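PDB 5L9S: ABC transporter, substrate binding protein (Mannopine) from Agrobacterium fabrum, which probably serves as the periplasmic substrate-binding protein of an ABC transporter, a role in which opines such as mannopine are likely ligands. Local coordinates for residues A[125-130]-A[206-211]; A[60-65]-A[237-242]. All coordinates share one frame; numbering follows the deposited sequence.

Contact 1 (A[125-130]-A[206-211])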
ATOM      1  N   GLN A 125      21.418  -1.633  -4.136  1.00 48.63           N
ATOM      2  CA  GLN A 125      20.436  -0.686  -4.670  1.00 44.64           C
ATOM      3  C   GLN A 125      19.274  -1.350  -5.424  1.00 45.48           C
ATOM      4  O   GLN A 125      18.262  -0.697  -5.680  1.00 42.57           O
ATOM      5  CB  GLN A 125      21.132   0.395  -5.516  1.00 45.76           C
ATOM      6  CG  GLN A 125      22.088   1.304  -4.706  1.00 39.02           C
ATOM      7  CD  GLN A 125      21.444   1.880  -3.456  1.00 64.45           C
ATOM      8  OE1 GLN A 125      20.456   2.621  -3.500  1.00 61.28           O
ATOM      9  NE2 GLN A 125      21.987   1.546  -2.298  1.00 60.97           N
ATOM     10  N   THR A 126      19.404  -2.646  -5.766  1.00 42.00           N
ATOM     11  CA  THR A 126      18.381  -3.388  -6.486  1.00 40.64           C
ATOM     12  C   THR A 126      18.099  -4.709  -5.803  1.00 47.44           C
ATOM     13  O   THR A 126      18.862  -5.129  -4.936  1.00 49.63           O
ATOM     14  CB  THR A 126      18.815  -3.644  -7.935  1.00 42.16           C
ATOM     15  OG1 THR A 126      19.946  -4.492  -7.918  1.00 51.26           O
ATOM     16  CG2 THR A 126      19.122  -2.366  -8.701  1.00 39.78           C
ATOM     17  N   TRP A 127      17.032  -5.402  -6.220  1.00 44.19           N
ATOM     18  CA  TRP A 127      16.724  -6.736  -5.723  1.00 44.37           C
ATOM     19  C   TRP A 127      17.855  -7.727  -6.129  1.00 52.95           C
ATOM     20  O   TRP A 127      18.166  -8.639  -5.367  1.00 53.43           O
ATOM     21  CB  TRP A 127      15.338  -7.193  -6.208  1.00 41.74           C
ATOM     22  CG  TRP A 127      14.213  -6.355  -5.662  1.00 40.50           C
ATOM     23  CD1 TRP A 127      13.288  -5.644  -6.382  1.00 42.22           C
ATOM     24  CD2 TRP A 127      13.880  -6.163  -4.278  1.00 39.17           C
ATOM     25  NE1 TRP A 127      12.398  -5.034  -5.536  1.00 39.77           N
ATOM     26  CE2 TRP A 127      12.742  -5.326  -4.235  1.00 41.12           C
ATOM     27  CE3 TRP A 127      14.416  -6.651  -3.062  1.00 40.75           C
ATOM     28  CZ2 TRP A 127      12.167  -4.912  -3.027  1.00 39.55           C
ATOM     29  CZ3 TRP A 127      13.850  -6.240  -1.868  1.00 40.86           C
ATOM     30  CH2 TRP A 127      12.739  -5.383  -1.855  1.00 39.93           C
ATOM     31  N   ALA A 128      18.515  -7.492  -7.288  1.00 51.66           N
ATOM     32  CA  ALA A 128      19.647  -8.306  -7.740  1.00 53.28           C
ATOM     33  C   ALA A 128      20.800  -8.196  -6.752  1.00 58.71           C
ATOM     34  O   ALA A 128      21.464  -9.202  -6.493  1.00 60.53           O
ATOM     35  CB  ALA A 128      20.097  -7.867  -9.123  1.00 54.58           C
ATOM     36  N   ASP A 129      21.000  -7.010  -6.155  1.00 53.61           N
ATOM     37  CA  ASP A 129      22.046  -6.799  -5.160  1.00 54.60           C
ATOM     38  C   ASP A 129      21.723  -7.525  -3.851  1.00 58.47           C
ATOM     39  O   ASP A 129      22.642  -7.997  -3.182  1.00 60.41           O
ATOM     40  CB  ASP A 129      22.255  -5.309  -4.909  1.00 55.57           C
ATOM     41  CG  ASP A 129      22.798  -4.475  -6.059  1.00 61.84           C
ATOM     42  OD1 ASP A 129      23.464  -5.061  -6.983  1.00 60.75           O
ATOM     43  OD2 ASP A 129      22.634  -3.236  -6.009  1.00 67.02           O
ATOM     44  N   MET A 130      20.419  -7.658  -3.507  1.00 52.77           N
ATOM     45  CA  MET A 130      19.986  -8.417  -2.319  1.00 52.08           C
ATOM     46  C   MET A 130      20.441  -9.885  -2.460  1.00 58.56           C
ATOM     47  O   MET A 130      20.824 -10.513  -1.474  1.00 59.30           O
ATOM     48  CB  MET A 130      18.459  -8.310  -2.118  1.00 51.51           C
ATOM     49  CG  MET A 130      17.935  -9.081  -0.913  1.00 54.21           C
ATOM     50  SD  MET A 130      16.538  -8.273  -0.130  1.00 53.91           S
ATOM     51  CE  MET A 130      16.329  -9.229   1.223  1.00 52.00           C
ATOM     52  N   VAL A 206      20.544  -6.450   5.124  1.00 48.54           N
ATOM     53  CA  VAL A 206      19.835  -6.221   3.863  1.00 45.70           C
ATOM     54  C   VAL A 206      18.458  -6.876   3.954  1.00 47.00           C
ATOM     55  O   VAL A 206      18.384  -8.068   4.220  1.00 48.49           O
ATOM     56  CB  VAL A 206      20.612  -6.760   2.640  1.00 50.60           C
ATOM     57  CG1 VAL A 206      19.873  -6.426   1.349  1.00 48.26           C
ATOM     58  CG2 VAL A 206      22.035  -6.213   2.595  1.00 52.27           C
ATOM     59  N   GLY A 207      17.388  -6.113   3.732  1.00 39.14           N
ATOM     60  CA  GLY A 207      16.047  -6.665   3.838  1.00 37.04           C
ATOM     61  C   GLY A 207      14.942  -5.966   3.098  1.00 42.56           C
ATOM     62  O   GLY A 207      15.107  -4.840   2.644  1.00 42.33           O
ATOM     63  N   GLN A 208      13.814  -6.661   2.941  1.00 41.04           N
ATOM     64  CA  GLN A 208      12.614  -6.128   2.328  1.00 39.99           C
ATOM     65  C   GLN A 208      11.725  -5.762   3.518  1.00 46.67           C
ATOM     66  O   GLN A 208      11.273  -6.649   4.251  1.00 44.87           O
ATOM     67  CB  GLN A 208      11.941  -7.162   1.416  1.00 40.88           C
ATOM     68  CG  GLN A 208      10.575  -6.719   0.927  1.00 46.71           C
ATOM     69  CD  GLN A 208       9.957  -7.718  -0.015  1.00 56.07           C
ATOM     70  OE1 GLN A 208      10.204  -7.719  -1.216  1.00 56.95           O
ATOM     71  NE2 GLN A 208       9.091  -8.548   0.481  1.00 54.02           N
ATOM     72  N   ILE A 209      11.582  -4.455   3.780  1.00 44.31           N
ATOM     73  CA  ILE A 209      10.771  -3.964   4.903  1.00 44.10           C
ATOM     74  C   ILE A 209       9.816  -2.857   4.442  1.00 45.45           C
ATOM     75  O   ILE A 209       9.859  -2.479   3.275  1.00 43.01           O
ATOM     76  CB  ILE A 209      11.622  -3.572   6.144  1.00 48.52           C
ATOM     77  CG1 ILE A 209      12.417  -2.284   5.919  1.00 48.28           C
ATOM     78  CG2 ILE A 209      12.524  -4.745   6.609  1.00 53.38           C
ATOM     79  CD1 ILE A 209      13.089  -1.720   7.193  1.00 60.63           C
ATOM     80  N   TRP A 210       8.930  -2.375   5.326  1.00 43.13           N
ATOM     81  CA  TRP A 210       8.029  -1.281   4.966  1.00 42.30           C
ATOM     82  C   TRP A 210       8.782   0.047   5.104  1.00 45.02           C
ATOM     83  O   TRP A 210       9.503   0.247   6.089  1.00 45.08           O
ATOM     84  CB  TRP A 210       6.785  -1.238   5.878  1.00 42.21           C
ATOM     85  CG  TRP A 210       5.828  -2.398   5.794  1.00 44.85           C
ATOM     86  CD1 TRP A 210       5.364  -3.011   4.663  1.00 47.91           C
ATOM     87  CD2 TRP A 210       5.135  -3.010   6.897  1.00 46.06           C
ATOM     88  NE1 TRP A 210       4.511  -4.044   5.001  1.00 48.49           N
ATOM     89  CE2 TRP A 210       4.337  -4.050   6.365  1.00 50.35           C
ATOM     90  CE3 TRP A 210       5.148  -2.812   8.293  1.00 48.91           C
ATOM     91  CZ2 TRP A 210       3.523  -4.855   7.172  1.00 51.18           C
ATOM     92  CZ3 TRP A 210       4.326  -3.603   9.093  1.00 51.60           C
ATOM     93  CH2 TRP A 210       3.547  -4.625   8.537  1.00 52.44           C
ATOM     94  N   LEU A 211       8.587   0.976   4.143  1.00 41.36           N
ATOM     95  CA  LEU A 211       9.166   2.323   4.210  1.00 40.83           C
ATOM     96  C   LEU A 211       8.839   3.036   5.536  1.00 43.48           C
ATOM     97  O   LEU A 211       9.705   3.707   6.081  1.00 45.05           O
ATOM     98  CB  LEU A 211       8.751   3.183   3.013  1.00 39.71           C
ATOM     99  CG  LEU A 211       9.396   4.582   2.868  1.00 42.56           C
ATOM    100  CD1 LEU A 211      10.910   4.534   3.032  1.00 42.05           C
ATOM    101  CD2 LEU A 211       9.022   5.204   1.558  1.00 42.84           C
TER
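M130 reaches from the short helix 127-130 to strand 206-210; its side chain passes that of V206 and ends on the backbone of G207, and no other residue of the two segments buries as much surface here. Its CG is anti to the backbone N (chi1 180°), which carries the thioether out from the helix toward the strand. On the way, CG passes CG1 of V206 at 4.0 Å, the two side chains running past each other in opposite directions. The terminal methyl CE then settles on the main chain, 3.7 Å from CA of G207, a residue with no side chain of its own. V206 meets the methionine with a single branch, CG1, which also lies 4.1 Å from SD of M130.

The short helix packs here on the sheet of one of the two lobes, consistent with the type 2 periplasmic-binding-protein fold; strand 206-210 runs between strands 103-116 and 140-143. The helix begins with a capping box: OG1 of T126 accepts from D129 N at 3.2 Å, while D129 OD2 takes up T126 N and, more tightly, Q125 N at 2.7 Å.

W127 supplies the second half of the contact. Its six-membered ring meets the side chain of Q208, with CZ3 of W127 3.9 Å from CB of Q208 and CH2 of W127 3.8 Å from CG of Q208. The extended glutamine crosses the tryptophan side chain at about a right angle. Within its own segment W127 turns an edge to SD of M130, which lies in the ring plane, while its NE1 is hydrogen-bonded to the carbonyl of G230. A154 and L157 of helix 149-158 also pack on this buried tryptophan, and its ring meets that of F232.

Contact 2 (A[60-65]-A[237-242])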
ATOM      1  N   ASP A  60     -21.842   4.093   4.041  1.00 63.32           N
ATOM      2  CA  ASP A  60     -21.778   4.608   2.680  1.00 62.24           C
ATOM      3  C   ASP A  60     -20.435   4.253   2.037  1.00 61.58           C
ATOM      4  O   ASP A  60     -20.378   3.883   0.859  1.00 60.87           O
ATOM      5  CB  ASP A  60     -21.936   6.140   2.685  1.00 65.08           C
ATOM      6  CG  ASP A  60     -23.274   6.629   3.182  1.00 84.59           C
ATOM      7  OD1 ASP A  60     -24.269   6.429   2.479  1.00 88.98           O
ATOM      8  OD2 ASP A  60     -23.313   7.268   4.246  1.00 91.54           O
ATOM      9  N   LEU A  61     -19.341   4.433   2.807  1.00 54.37           N
ATOM     10  CA  LEU A  61     -17.966   4.213   2.358  1.00 50.20           C
ATOM     11  C   LEU A  61     -17.164   3.455   3.383  1.00 52.89           C
ATOM     12  O   LEU A  61     -17.452   3.538   4.571  1.00 53.82           O
ATOM     13  CB  LEU A  61     -17.261   5.560   2.092  1.00 48.12           C
ATOM     14  CG  LEU A  61     -17.816   6.500   1.030  1.00 52.45           C
ATOM     15  CD1 LEU A  61     -17.252   7.887   1.202  1.00 51.33           C
ATOM     16  CD2 LEU A  61     -17.546   5.992  -0.369  1.00 51.90           C
ATOM     17  N   TYR A  62     -16.140   2.742   2.924  1.00 49.56           N
ATOM     18  CA  TYR A  62     -15.157   2.057   3.766  1.00 48.78           C
ATOM     19  C   TYR A  62     -13.806   1.969   3.062  1.00 53.25           C
ATOM     20  O   TYR A  62     -13.750   2.006   1.827  1.00 54.17           O
ATOM     21  CB  TYR A  62     -15.644   0.696   4.307  1.00 50.68           C
ATOM     22  CG  TYR A  62     -15.648  -0.454   3.323  1.00 52.47           C
ATOM     23  CD1 TYR A  62     -16.692  -0.621   2.418  1.00 56.53           C
ATOM     24  CD2 TYR A  62     -14.630  -1.408   3.329  1.00 50.96           C
ATOM     25  CE1 TYR A  62     -16.716  -1.700   1.525  1.00 57.74           C
ATOM     26  CE2 TYR A  62     -14.636  -2.479   2.431  1.00 51.48           C
ATOM     27  CZ  TYR A  62     -15.691  -2.630   1.543  1.00 61.51           C
ATOM     28  OH  TYR A  62     -15.713  -3.676   0.651  1.00 64.27           O
ATOM     29  N   LEU A  63     -12.721   1.915   3.838  1.00 48.76           N
ATOM     30  CA  LEU A  63     -11.389   1.767   3.260  1.00 47.20           C
ATOM     31  C   LEU A  63     -10.968   0.303   3.303  1.00 51.26           C
ATOM     32  O   LEU A  63     -11.278  -0.403   4.257  1.00 51.35           O
ATOM     33  CB  LEU A  63     -10.337   2.626   4.000  1.00 45.99           C
ATOM     34  CG  LEU A  63     -10.589   4.134   4.108  1.00 52.55           C
ATOM     35  CD1 LEU A  63      -9.571   4.775   5.023  1.00 52.56           C
ATOM     36  CD2 LEU A  63     -10.552   4.819   2.744  1.00 55.30           C
ATOM     37  N   ASP A  64     -10.233  -0.146   2.292  1.00 48.99           N
ATOM     38  CA  ASP A  64      -9.658  -1.495   2.232  1.00 49.03           C
ATOM     39  C   ASP A  64      -8.475  -1.505   1.281  1.00 52.58           C
ATOM     40  O   ASP A  64      -8.411  -0.658   0.398  1.00 52.55           O
ATOM     41  CB  ASP A  64     -10.702  -2.554   1.802  1.00 52.47           C
ATOM     42  CG  ASP A  64     -10.483  -3.943   2.405  1.00 57.69           C
ATOM     43  OD1 ASP A  64      -9.352  -4.217   2.894  1.00 54.76           O
ATOM     44  OD2 ASP A  64     -11.438  -4.752   2.390  1.00 63.07           O
ATOM     45  N   GLY A  65      -7.575  -2.472   1.445  1.00 48.61           N
ATOM     46  CA  GLY A  65      -6.412  -2.636   0.585  1.00 47.31           C
ATOM     47  C   GLY A  65      -6.800  -2.771  -0.868  1.00 51.50           C
ATOM     48  O   GLY A  65      -7.860  -3.323  -1.173  1.00 53.78           O
ATOM     49  N   ARG A 237      -7.983   1.698  -0.997  1.00 36.14           N
ATOM     50  CA  ARG A 237      -9.018   2.272  -1.840  1.00 38.15           C
ATOM     51  C   ARG A 237     -10.233   2.696  -1.003  1.00 43.49           C
ATOM     52  O   ARG A 237     -10.505   2.076   0.022  1.00 42.63           O
ATOM     53  CB  ARG A 237      -9.431   1.289  -2.957  1.00 38.97           C
ATOM     54  CG  ARG A 237      -8.243   0.764  -3.762  1.00 49.99           C
ATOM     55  CD  ARG A 237      -8.588   0.279  -5.151  1.00 51.41           C
ATOM     56  NE  ARG A 237      -8.777   1.433  -6.007  1.00 54.54           N
ATOM     57  CZ  ARG A 237      -7.946   1.819  -6.968  1.00 61.89           C
ATOM     58  NH1 ARG A 237      -6.895   1.074  -7.290  1.00 32.47           N
ATOM     59  NH2 ARG A 237      -8.188   2.927  -7.647  1.00 55.79           N
ATOM     60  N   ILE A 238     -10.944   3.774  -1.426  1.00 43.25           N
ATOM     61  CA  ILE A 238     -12.188   4.260  -0.802  1.00 44.40           C
ATOM     62  C   ILE A 238     -13.267   3.569  -1.615  1.00 49.83           C
ATOM     63  O   ILE A 238     -13.382   3.842  -2.807  1.00 50.50           O
ATOM     64  CB  ILE A 238     -12.377   5.814  -0.848  1.00 47.84           C
ATOM     65  CG1 ILE A 238     -11.059   6.592  -0.547  1.00 45.92           C
ATOM     66  CG2 ILE A 238     -13.555   6.264   0.069  1.00 48.24           C
ATOM     67  CD1 ILE A 238     -10.948   7.971  -1.248  1.00 47.76           C
ATOM     68  N   ALA A 239     -14.009   2.639  -1.007  1.00 48.37           N
ATOM     69  CA  ALA A 239     -15.067   1.907  -1.715  1.00 50.71           C
ATOM     70  C   ALA A 239     -16.461   2.372  -1.285  1.00 58.62           C
ATOM     71  O   ALA A 239     -16.670   2.735  -0.127  1.00 57.29           O
ATOM     72  CB  ALA A 239     -14.912   0.417  -1.485  1.00 51.09           C
ATOM     73  N   LEU A 240     -17.401   2.378  -2.240  1.00 60.80           N
ATOM     74  CA  LEU A 240     -18.805   2.767  -2.051  1.00 63.71           C
ATOM     75  C   LEU A 240     -19.643   1.506  -1.846  1.00 67.84           C
ATOM     76  O   LEU A 240     -19.668   0.643  -2.722  1.00 67.84           O
ATOM     77  CB  LEU A 240     -19.308   3.593  -3.263  1.00 65.81           C
ATOM     78  CG  LEU A 240     -20.801   4.004  -3.310  1.00 74.39           C
ATOM     79  CD1 LEU A 240     -21.153   5.010  -2.218  1.00 74.03           C
ATOM     80  CD2 LEU A 240     -21.138   4.602  -4.658  1.00 79.32           C
ATOM     81  N   VAL A 241     -20.245   1.375  -0.641  1.00 64.89           N
ATOM     82  CA  VAL A 241     -21.079   0.248  -0.205  1.00 66.65           C
ATOM     83  C   VAL A 241     -22.311   0.117  -1.085  1.00 75.16           C
ATOM     84  O   VAL A 241     -22.997   1.114  -1.349  1.00 76.36           O
ATOM     85  CB  VAL A 241     -21.439   0.332   1.301  1.00 70.31           C
ATOM     86  CG1 VAL A 241     -22.492  -0.707   1.695  1.00 72.72           C
ATOM     87  CG2 VAL A 241     -20.194   0.190   2.169  1.00 66.64           C
ATOM     88  N   ARG A 242     -22.575  -1.124  -1.548  1.00 73.89           N
ATOM     89  CA  ARG A 242     -23.696  -1.451  -2.422  1.00 77.32           C
ATOM     90  C   ARG A 242     -25.003  -0.864  -1.912  1.00 85.60           C
ATOM     91  O   ARG A 242     -25.512  -1.259  -0.855  1.00 86.19           O
ATOM     92  CB  ARG A 242     -23.797  -2.955  -2.661  1.00 76.06           C
ATOM     93  CG  ARG A 242     -24.166  -3.290  -4.088  1.00 82.31           C
ATOM     94  CD  ARG A 242     -24.199  -4.785  -4.300  1.00 90.83           C
ATOM     95  NE  ARG A 242     -23.235  -5.207  -5.313  1.00101.87           N
ATOM     96  CZ  ARG A 242     -23.520  -6.016  -6.329  1.00128.50           C
ATOM     97  NH1 ARG A 242     -24.744  -6.518  -6.466  1.00119.50           N
ATOM     98  NH2 ARG A 242     -22.581  -6.344  -7.206  1.00120.92           N
TER
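L61, L63 and I238 form an apolar cluster on one face of an antiparallel strand pair: CD2 of L63 lies 3.8 Å from CG1 of I238, the two side chains side by side and pointing the same way, while CD2 of L61 touches CG2 of I238 at 4.0 Å. On the other face A239 sets its CB over the Y62 ring, offset toward the rim. V241 comes to that ring's edge, with its CG2 3.6 Å from CD1 of Y62. The tyrosine has CG between its backbone N and carbonyl carbon (chi1 76°), which tips the ring toward both neighbours.

Y62 and A239 are a hydrogen-bonded pair, as are D64 and R237; R237 N gives D64 O a nearly straight bond of 2.8 Å. Past L61 and L240, V241 N reaches D60 O from above the carbonyl plane. Farther out, D60 binds V6 N and N246 N, and D64 forms a salt bridge with R45. Strand 224-240 is the antiparallel neighbour of the parallel strands 33-38, 4-9 and 61-65, an order consistent with a lobe of the type 2 periplasmic-binding-protein fold. Strand 61-65 pairs with strand 4-9 on its other side, with helix 247-258 against L61 and helix 41-53 against Y62 and V241.

How the contacts relate
Both contacts are buried and reach the same mixed sheet, yet their centres stand 32 Å apart on opposite sides of the chain's centre, with about 12 Å between nearest atoms. Contact 2 is backbone-led: two adjacent strands share main-chain hydrogen bonds, with side chains filling in above and below. Contact 1 has no hydrogen bond between its segments and depends on side chains from a helix resting against a strand. Along the chain, contact 1 is nested inside the loop that contact 2 closes. Strand 224-240 is common ground: it lies beside the tryptophan of contact 1 and is itself one of the two strands of contact 2.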